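Putative cytosine/guanine deaminase (Unidentified, PDB 2PAJ) catalyses the zinc-dependent hydrolytic deamination of isoxanthopterin-type 2-amino-4-hydroxypteridines to 2,4-dihydroxypteridines, with release of ammonium. Local coordinates at residues H76-P88 with F110-L123. Numbering follows the deposited sequence.
With ZN (zinc ion), chain B.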
ATOM      1  N   HIS A  76      -2.558   2.762   0.808  1.00 43.41           N
ATOM      2  CA  HIS A  76      -3.331   3.783   0.102  1.00 42.14           C
ATOM      3  C   HIS A  76      -2.607   4.246  -1.160  1.00 43.22           C
ATOM      4  O   HIS A  76      -1.410   4.498  -1.131  1.00 40.28           O
ATOM      5  CB  HIS A  76      -3.626   4.968   1.015  1.00 42.31           C
ATOM      6  CG  HIS A  76      -4.531   5.984   0.393  1.00 42.62           C
ATOM      7  ND1 HIS A  76      -5.821   5.695   0.010  1.00 45.01           N
ATOM      8  CD2 HIS A  76      -4.312   7.268   0.030  1.00 43.38           C
ATOM      9  CE1 HIS A  76      -6.355   6.756  -0.567  1.00 44.69           C
ATOM     10  NE2 HIS A  76      -5.459   7.725  -0.569  1.00 43.35           N
ATOM     11  N   HIS A  77      -3.348   4.364  -2.262  1.00 44.38           N
ATOM     12  CA  HIS A  77      -2.776   4.736  -3.556  1.00 45.34           C
ATOM     13  C   HIS A  77      -3.858   5.139  -4.563  1.00 45.91           C
ATOM     14  O   HIS A  77      -5.045   4.999  -4.300  1.00 47.03           O
ATOM     15  CB  HIS A  77      -2.024   3.530  -4.124  1.00 44.83           C
ATOM     16  CG  HIS A  77      -0.879   3.884  -5.024  1.00 47.06           C
ATOM     17  ND1 HIS A  77      -0.870   5.008  -5.823  1.00 47.08           N
ATOM     18  CD2 HIS A  77       0.280   3.231  -5.282  1.00 47.32           C
ATOM     19  CE1 HIS A  77       0.242   5.030  -6.535  1.00 47.93           C
ATOM     20  NE2 HIS A  77       0.956   3.963  -6.227  1.00 48.38           N
ATOM     21  N   HIS A  78      -3.425   5.639  -5.716  1.00 45.77           N
ATOM     22  CA  HIS A  78      -4.310   6.026  -6.818  1.00 45.80           C
ATOM     23  C   HIS A  78      -3.503   5.791  -8.096  1.00 45.62           C
ATOM     24  O   HIS A  78      -3.165   6.732  -8.801  1.00 46.32           O
ATOM     25  CB  HIS A  78      -4.707   7.504  -6.730  1.00 45.49           C
ATOM     26  CG  HIS A  78      -5.424   7.871  -5.470  1.00 46.15           C
ATOM     27  ND1 HIS A  78      -6.555   7.216  -5.036  1.00 45.67           N
ATOM     28  CD2 HIS A  78      -5.167   8.828  -4.548  1.00 47.65           C
ATOM     29  CE1 HIS A  78      -6.963   7.750  -3.900  1.00 45.47           C
ATOM     30  NE2 HIS A  78      -6.138   8.729  -3.580  1.00 48.10           N
ATOM     31  N   LEU A  79      -3.209   4.526  -8.384  1.00 45.43           N
ATOM     32  CA  LEU A  79      -2.398   4.141  -9.540  1.00 45.73           C
ATOM     33  C   LEU A  79      -2.661   4.768 -10.906  1.00 46.29           C
ATOM     34  O   LEU A  79      -1.751   4.832 -11.728  1.00 47.70           O
ATOM     35  CB  LEU A  79      -2.387   2.609  -9.714  1.00 44.36           C
ATOM     36  CG  LEU A  79      -1.362   1.688  -9.024  1.00 44.91           C
ATOM     37  CD1 LEU A  79      -0.001   2.363  -8.960  1.00 42.03           C
ATOM     38  CD2 LEU A  79      -1.826   1.340  -7.637  1.00 45.70           C
ATOM     39  N   PHE A  80      -3.876   5.225 -11.182  1.00 46.48           N
ATOM     40  CA  PHE A  80      -4.107   5.799 -12.503  1.00 46.16           C
ATOM     41  C   PHE A  80      -3.323   7.094 -12.630  1.00 47.42           C
ATOM     42  O   PHE A  80      -2.865   7.453 -13.723  1.00 46.75           O
ATOM     43  CB  PHE A  80      -5.605   6.011 -12.761  1.00 44.94           C
ATOM     44  CG  PHE A  80      -6.193   7.234 -12.109  1.00 43.02           C
ATOM     45  CD1 PHE A  80      -6.234   8.450 -12.789  1.00 40.94           C
ATOM     46  CD2 PHE A  80      -6.776   7.152 -10.851  1.00 42.80           C
ATOM     47  CE1 PHE A  80      -6.853   9.557 -12.236  1.00 37.88           C
ATOM     48  CE2 PHE A  80      -7.399   8.252 -10.280  1.00 41.01           C
ATOM     49  CZ  PHE A  80      -7.442   9.466 -10.978  1.00 39.85           C
ATOM     50  N   GLN A  81      -3.138   7.758 -11.490  1.00 46.97           N
ATOM     51  CA  GLN A  81      -2.408   9.014 -11.409  1.00 45.78           C
ATOM     52  C   GLN A  81      -0.937   8.891 -11.783  1.00 44.97           C
ATOM     53  O   GLN A  81      -0.248   9.891 -11.929  1.00 44.96           O
ATOM     54  CB  GLN A  81      -2.549   9.582 -10.000  1.00 46.08           C
ATOM     55  CG  GLN A  81      -3.813  10.371  -9.818  1.00 48.21           C
ATOM     56  CD  GLN A  81      -4.226  10.504  -8.380  1.00 50.17           C
ATOM     57  OE1 GLN A  81      -3.413  10.804  -7.504  1.00 50.16           O
ATOM     58  NE2 GLN A  81      -5.510  10.285  -8.122  1.00 50.60           N
ATOM     59  N   SER A  82      -0.462   7.663 -11.949  1.00 43.99           N
ATOM     60  CA  SER A  82       0.925   7.439 -12.306  1.00 44.23           C
ATOM     61  C   SER A  82       1.270   7.998 -13.678  1.00 45.23           C
ATOM     62  O   SER A  82       2.431   8.007 -14.087  1.00 44.99           O
ATOM     63  CB  SER A  82       1.240   5.949 -12.242  1.00 44.71           C
ATOM     64  OG  SER A  82       1.188   5.503 -10.899  1.00 44.85           O
ATOM     65  N   LEU A  83       0.250   8.459 -14.392  1.00 46.08           N
ATOM     66  CA  LEU A  83       0.448   9.053 -15.709  1.00 46.96           C
ATOM     67  C   LEU A  83       0.001  10.497 -15.640  1.00 47.40           C
ATOM     68  O   LEU A  83      -0.107  11.173 -16.655  1.00 48.12           O
ATOM     69  CB  LEU A  83      -0.351   8.318 -16.786  1.00 47.31           C
ATOM     70  CG  LEU A  83       0.167   6.971 -17.305  1.00 47.68           C
ATOM     71  CD1 LEU A  83      -0.849   6.429 -18.285  1.00 50.03           C
ATOM     72  CD2 LEU A  83       1.530   7.110 -17.977  1.00 43.79           C
ATOM     73  N   LEU A  84      -0.252  10.952 -14.417  1.00 49.36           N
ATOM     74  CA  LEU A  84      -0.684  12.315 -14.139  1.00 51.85           C
ATOM     75  C   LEU A  84       0.208  12.894 -13.043  1.00 53.69           C
ATOM     76  O   LEU A  84      -0.212  13.769 -12.283  1.00 53.19           O
ATOM     77  CB  LEU A  84      -2.141  12.320 -13.667  1.00 50.91           C
ATOM     78  CG  LEU A  84      -3.201  11.633 -14.537  1.00 51.28           C
ATOM     79  CD1 LEU A  84      -4.512  11.575 -13.780  1.00 50.39           C
ATOM     80  CD2 LEU A  84      -3.372  12.382 -15.855  1.00 48.96           C
ATOM     81  N   LYS A  85       1.436  12.382 -12.972  1.00 57.09           N
ATOM     82  CA  LYS A  85       2.430  12.801 -11.986  1.00 60.21           C
ATOM     83  C   LYS A  85       2.486  14.314 -11.777  1.00 61.98           C
ATOM     84  O   LYS A  85       2.285  14.814 -10.660  1.00 62.00           O
ATOM     85  CB  LYS A  85       3.816  12.293 -12.396  1.00 60.32           C
ATOM     86  CG  LYS A  85       3.970  10.769 -12.342  1.00 60.25           C
ATOM     87  CD  LYS A  85       5.205  10.385 -11.543  1.00 58.14           C
ATOM     88  CE  LYS A  85       5.182   8.932 -11.106  1.00 56.51           C
ATOM     89  NZ  LYS A  85       5.657   8.005 -12.150  1.00 53.93           N
ATOM     90  N   GLY A  86       2.766  15.038 -12.851  1.00 63.57           N
ATOM     91  CA  GLY A  86       2.837  16.486 -12.748  1.00 69.59           C
ATOM     92  C   GLY A  86       1.897  17.156 -11.737  1.00 71.97           C
ATOM     93  O   GLY A  86       2.318  17.495 -10.626  1.00 69.94           O
ATOM     94  N   GLU A  87       0.635  17.363 -12.133  1.00 76.51           N
ATOM     95  CA  GLU A  87      -0.381  18.014 -11.284  1.00 80.48           C
ATOM     96  C   GLU A  87      -1.741  17.309 -11.306  1.00 81.91           C
ATOM     97  O   GLU A  87      -1.847  16.168 -11.769  1.00 82.67           O
ATOM     98  CB  GLU A  87      -0.552  19.481 -11.720  1.00 82.25           C
ATOM     99  CG  GLU A  87       0.289  20.456 -10.902  1.00 82.75           C
ATOM    100  CD  GLU A  87       0.052  20.280  -9.404  1.00 82.11           C
ATOM    101  OE1 GLU A  87       0.535  19.279  -8.828  1.00 82.37           O
ATOM    102  OE2 GLU A  87      -0.638  21.133  -8.811  1.00 81.63           O
ATOM    103  N   PRO A  88      -2.801  17.968 -10.784  1.00 83.39           N
ATOM    104  CA  PRO A  88      -4.110  17.284 -10.811  1.00 84.27           C
ATOM    105  C   PRO A  88      -4.774  17.180 -12.196  1.00 84.27           C
ATOM    106  O   PRO A  88      -5.525  18.069 -12.605  1.00 84.27           O
ATOM    107  CB  PRO A  88      -4.948  18.100  -9.819  1.00 83.06           C
ATOM    108  CG  PRO A  88      -3.919  18.583  -8.840  1.00 83.33           C
ATOM    109  CD  PRO A  88      -2.795  19.021  -9.749  1.00 83.34           C
ATOM    110  N   PHE A 110      -8.648   8.458 -19.781  1.00 69.02           N
ATOM    111  CA  PHE A 110      -8.077   7.134 -19.573  1.00 68.93           C
ATOM    112  C   PHE A 110      -8.865   6.040 -20.277  1.00 69.18           C
ATOM    113  O   PHE A 110     -10.093   6.054 -20.282  1.00 68.45           O
ATOM    114  CB  PHE A 110      -7.944   6.845 -18.075  1.00 67.90           C
ATOM    115  CG  PHE A 110      -6.736   7.494 -17.458  1.00 67.41           C
ATOM    116  CD1 PHE A 110      -6.734   8.854 -17.165  1.00 66.39           C
ATOM    117  CD2 PHE A 110      -5.572   6.763 -17.262  1.00 65.92           C
ATOM    118  CE1 PHE A 110      -5.596   9.474 -16.697  1.00 65.08           C
ATOM    119  CE2 PHE A 110      -4.429   7.364 -16.799  1.00 65.70           C
ATOM    120  CZ  PHE A 110      -4.434   8.733 -16.511  1.00 65.92           C
ATOM    121  N   ASP A 111      -8.147   5.103 -20.887  1.00 70.10           N
ATOM    122  CA  ASP A 111      -8.780   4.011 -21.616  1.00 70.76           C
ATOM    123  C   ASP A 111      -8.139   2.676 -21.235  1.00 71.35           C
ATOM    124  O   ASP A 111      -7.530   2.544 -20.178  1.00 70.79           O
ATOM    125  CB  ASP A 111      -8.636   4.251 -23.125  1.00 70.75           C
ATOM    126  CG  ASP A 111      -7.249   3.886 -23.653  1.00 71.92           C
ATOM    127  OD1 ASP A 111      -6.257   4.124 -22.937  1.00 73.79           O
ATOM    128  OD2 ASP A 111      -7.141   3.368 -24.792  1.00 73.09           O
ATOM    129  N   GLU A 112      -8.294   1.687 -22.103  1.00 72.73           N
ATOM    130  CA  GLU A 112      -7.727   0.357 -21.890  1.00 74.23           C
ATOM    131  C   GLU A 112      -6.218   0.453 -21.684  1.00 73.05           C
ATOM    132  O   GLU A 112      -5.702   0.339 -20.572  1.00 72.85           O
ATOM    133  CB  GLU A 112      -8.019  -0.507 -23.127  1.00 77.47           C
ATOM    134  CG  GLU A 112      -7.332  -1.862 -23.157  1.00 80.32           C
ATOM    135  CD  GLU A 112      -7.754  -2.737 -21.997  1.00 82.20           C
ATOM    136  OE1 GLU A 112      -8.837  -2.473 -21.426  1.00 83.40           O
ATOM    137  OE2 GLU A 112      -7.015  -3.694 -21.664  1.00 84.15           O
ATOM    138  N   ARG A 113      -5.536   0.663 -22.803  1.00 71.41           N
ATOM    139  CA  ARG A 113      -4.094   0.783 -22.880  1.00 69.42           C
ATOM    140  C   ARG A 113      -3.514   1.661 -21.781  1.00 66.94           C
ATOM    141  O   ARG A 113      -2.633   1.237 -21.025  1.00 66.30           O
ATOM    142  CB  ARG A 113      -3.724   1.356 -24.253  1.00 72.65           C
ATOM    143  CG  ARG A 113      -2.260   1.693 -24.421  1.00 77.68           C
ATOM    144  CD  ARG A 113      -1.442   0.446 -24.770  1.00 82.41           C
ATOM    145  NE  ARG A 113      -0.066   0.534 -24.266  1.00 85.32           N
ATOM    146  CZ  ARG A 113       0.320   0.172 -23.039  1.00 85.29           C
ATOM    147  NH1 ARG A 113      -0.561  -0.323 -22.167  1.00 84.79           N
ATOM    148  NH2 ARG A 113       1.592   0.324 -22.681  1.00 85.54           N
ATOM    149  N   ARG A 114      -4.017   2.887 -21.702  1.00 63.03           N
ATOM    150  CA  ARG A 114      -3.547   3.850 -20.725  1.00 59.15           C
ATOM    151  C   ARG A 114      -3.680   3.448 -19.271  1.00 57.91           C
ATOM    152  O   ARG A 114      -2.692   3.477 -18.533  1.00 59.23           O
ATOM    153  CB  ARG A 114      -4.220   5.202 -20.978  1.00 58.01           C
ATOM    154  CG  ARG A 114      -3.710   5.852 -22.255  1.00 57.73           C
ATOM    155  CD  ARG A 114      -4.429   7.138 -22.602  1.00 57.50           C
ATOM    156  NE  ARG A 114      -3.873   7.746 -23.808  1.00 55.69           N
ATOM    157  CZ  ARG A 114      -4.409   8.783 -24.444  1.00 57.23           C
ATOM    158  NH1 ARG A 114      -5.525   9.341 -23.995  1.00 58.22           N
ATOM    159  NH2 ARG A 114      -3.821   9.267 -25.528  1.00 58.88           N
ATOM    160  N   PHE A 115      -4.880   3.066 -18.852  1.00 54.94           N
ATOM    161  CA  PHE A 115      -5.089   2.671 -17.464  1.00 51.05           C
ATOM    162  C   PHE A 115      -4.077   1.599 -17.097  1.00 51.32           C
ATOM    163  O   PHE A 115      -3.465   1.630 -16.033  1.00 51.54           O
ATOM    164  CB  PHE A 115      -6.493   2.106 -17.268  1.00 46.56           C
ATOM    165  CG  PHE A 115      -6.839   1.832 -15.827  1.00 41.78           C
ATOM    166  CD1 PHE A 115      -7.204   2.868 -14.978  1.00 40.23           C
ATOM    167  CD2 PHE A 115      -6.782   0.547 -15.317  1.00 41.24           C
ATOM    168  CE1 PHE A 115      -7.502   2.639 -13.655  1.00 36.08           C
ATOM    169  CE2 PHE A 115      -7.079   0.300 -13.987  1.00 39.61           C
ATOM    170  CZ  PHE A 115      -7.442   1.350 -13.151  1.00 37.95           C
ATOM    171  N   ARG A 116      -3.903   0.652 -18.006  1.00 52.83           N
ATOM    172  CA  ARG A 116      -2.979  -0.460 -17.813  1.00 54.44           C
ATOM    173  C   ARG A 116      -1.523  -0.013 -17.631  1.00 53.83           C
ATOM    174  O   ARG A 116      -0.781  -0.591 -16.833  1.00 53.12           O
ATOM    175  CB  ARG A 116      -3.095  -1.392 -19.016  1.00 55.46           C
ATOM    176  CG  ARG A 116      -2.407  -2.713 -18.858  1.00 57.14           C
ATOM    177  CD  ARG A 116      -3.271  -3.761 -19.498  1.00 59.53           C
ATOM    178  NE  ARG A 116      -3.382  -4.942 -18.658  1.00 61.84           N
ATOM    179  CZ  ARG A 116      -4.400  -5.791 -18.712  1.00 64.87           C
ATOM    180  NH1 ARG A 116      -5.398  -5.581 -19.570  1.00 65.38           N
ATOM    181  NH2 ARG A 116      -4.419  -6.851 -17.912  1.00 65.42           N
ATOM    182  N   LEU A 117      -1.131   1.009 -18.385  1.00 52.12           N
ATOM    183  CA  LEU A 117       0.216   1.544 -18.330  1.00 51.88           C
ATOM    184  C   LEU A 117       0.480   2.242 -17.002  1.00 52.71           C
ATOM    185  O   LEU A 117       1.503   2.005 -16.365  1.00 52.59           O
ATOM    186  CB  LEU A 117       0.432   2.535 -19.468  1.00 50.34           C
ATOM    187  CG  LEU A 117       1.853   3.071 -19.624  1.00 50.07           C
ATOM    188  CD1 LEU A 117       2.784   1.965 -20.138  1.00 48.90           C
ATOM    189  CD2 LEU A 117       1.829   4.241 -20.588  1.00 51.21           C
ATOM    190  N   ALA A 118      -0.445   3.104 -16.590  1.00 52.17           N
ATOM    191  CA  ALA A 118      -0.313   3.835 -15.337  1.00 52.90           C
ATOM    192  C   ALA A 118      -0.154   2.879 -14.160  1.00 53.77           C
ATOM    193  O   ALA A 118       0.672   3.094 -13.270  1.00 54.86           O
ATOM    194  CB  ALA A 118      -1.532   4.718 -15.122  1.00 53.00           C
ATOM    195  N   ALA A 119      -0.958   1.824 -14.166  1.00 54.20           N
ATOM    196  CA  ALA A 119      -0.940   0.822 -13.115  1.00 53.99           C
ATOM    197  C   ALA A 119       0.386   0.107 -13.122  1.00 54.86           C
ATOM    198  O   ALA A 119       0.999  -0.080 -12.070  1.00 55.72           O
ATOM    199  CB  ALA A 119      -2.063  -0.173 -13.328  1.00 54.17           C
ATOM    200  N   ARG A 120       0.837  -0.294 -14.307  1.00 55.39           N
ATOM    201  CA  ARG A 120       2.107  -0.994 -14.406  1.00 55.80           C
ATOM    202  C   ARG A 120       3.228  -0.118 -13.852  1.00 55.67           C
ATOM    203  O   ARG A 120       3.983  -0.543 -12.984  1.00 55.10           O
ATOM    204  CB  ARG A 120       2.390  -1.395 -15.856  1.00 56.05           C
ATOM    205  CG  ARG A 120       3.572  -2.349 -16.004  1.00 55.79           C
ATOM    206  CD  ARG A 120       3.523  -3.067 -17.347  1.00 56.75           C
ATOM    207  NE  ARG A 120       4.734  -3.837 -17.650  1.00 57.73           N
ATOM    208  CZ  ARG A 120       5.179  -4.864 -16.930  1.00 56.03           C
ATOM    209  NH1 ARG A 120       4.515  -5.258 -15.855  1.00 55.48           N
ATOM    210  NH2 ARG A 120       6.290  -5.494 -17.286  1.00 54.12           N
ATOM    211  N   ILE A 121       3.321   1.110 -14.349  1.00 55.88           N
ATOM    212  CA  ILE A 121       4.337   2.048 -13.891  1.00 56.05           C
ATOM    213  C   ILE A 121       4.394   2.167 -12.364  1.00 56.24           C
ATOM    214  O   ILE A 121       5.407   1.851 -11.748  1.00 57.26           O
ATOM    215  CB  ILE A 121       4.099   3.451 -14.472  1.00 56.16           C
ATOM    216  CG1 ILE A 121       4.409   3.450 -15.972  1.00 56.52           C
ATOM    217  CG2 ILE A 121       4.971   4.451 -13.750  1.00 56.45           C
ATOM    218  CD1 ILE A 121       3.873   4.673 -16.741  1.00 57.19           C
ATOM    219  N   GLY A 122       3.308   2.624 -11.755  1.00 55.73           N
ATOM    220  CA  GLY A 122       3.291   2.788 -10.309  1.00 53.93           C
ATOM    221  C   GLY A 122       3.553   1.516  -9.533  1.00 53.38           C
ATOM    222  O   GLY A 122       4.106   1.543  -8.436  1.00 52.33           O
ATOM    223  N   LEU A 123       3.130   0.398 -10.105  1.00 53.95           N
ATOM    224  CA  LEU A 123       3.300  -0.904  -9.477  1.00 54.62           C
ATOM    225  C   LEU A 123       4.788  -1.271  -9.538  1.00 54.83           C
ATOM    226  O   LEU A 123       5.360  -1.748  -8.560  1.00 53.40           O
ATOM    227  CB  LEU A 123       2.457  -1.936 -10.233  1.00 55.09           C
ATOM    228  CG  LEU A 123       1.523  -2.898  -9.497  1.00 54.65           C
ATOM    229  CD1 LEU A 123       0.696  -2.160  -8.455  1.00 55.22           C
ATOM    230  CD2 LEU A 123       0.633  -3.579 -10.529  1.00 52.99           C
TER
HETATM  231 ZN    ZN B 493      -5.671   9.647  -1.802  1.00 46.93          ZN
HETATM  232  O   HOH W   1       3.584   3.811  -7.211  1.00 41.79           O
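The 3-10 turn 79-83, which follows the zinc-binding HxH motif at the end of the first barrel strand, packs on helix 112-127 through Leu79, Phe80, Ser82 and Leu83. Leu83 buries more surface against 110-123 than any other residue of the turn. Its CG sits 3.6 Å from Ala118 CB, and its two methyls part. CD2 meets Ile121 CD1 at 3.6 Å and also touches Leu117 CD2, while CD1 lies near Arg114 O.

Phe110, just ahead of the helix, closes one end. The edge of Phe80 points at its face, with the planes at 84° and the centroids 5.6 Å apart, a T-shaped pair. With CG between the backbone N and the carbonyl carbon (chi1 79°), the Phe80 ring swings its CD1 edge to Phe110. Phe80 CB rests against Phe115 CE1. Leu84 meets the rim of the Phe110 ring, CG to CZ 3.7 Å. Asp111 OD1 accepts from Arg114 N at 2.8 Å, an N-cap bond.

The backbones come closest at Ala118 and Ala119. One turn on, Gly122 has no side chain, and Leu79 CD1 packs on its CA at 3.6 Å, as does Ser82 OG. Leu79 CD1 also lies over one face of the His77 ring, toward its rim. One water links His77 NE2 to Gly122 O, which accepts from the water at 2.6 Å. No direct hydrogen bond joins the two segments; side-chain packing and this one water hold them together.

Ahead of the turn, His76 and His78 bind the zinc ion through NE2. His248 and Asp336 also bind it, and His285 belongs to the same metal site. Gln81, a probable substrate ligand, points away from the helix. Such a metal-binding loop backed by an outer helix is characteristic of the TIM-barrel amidohydrolases.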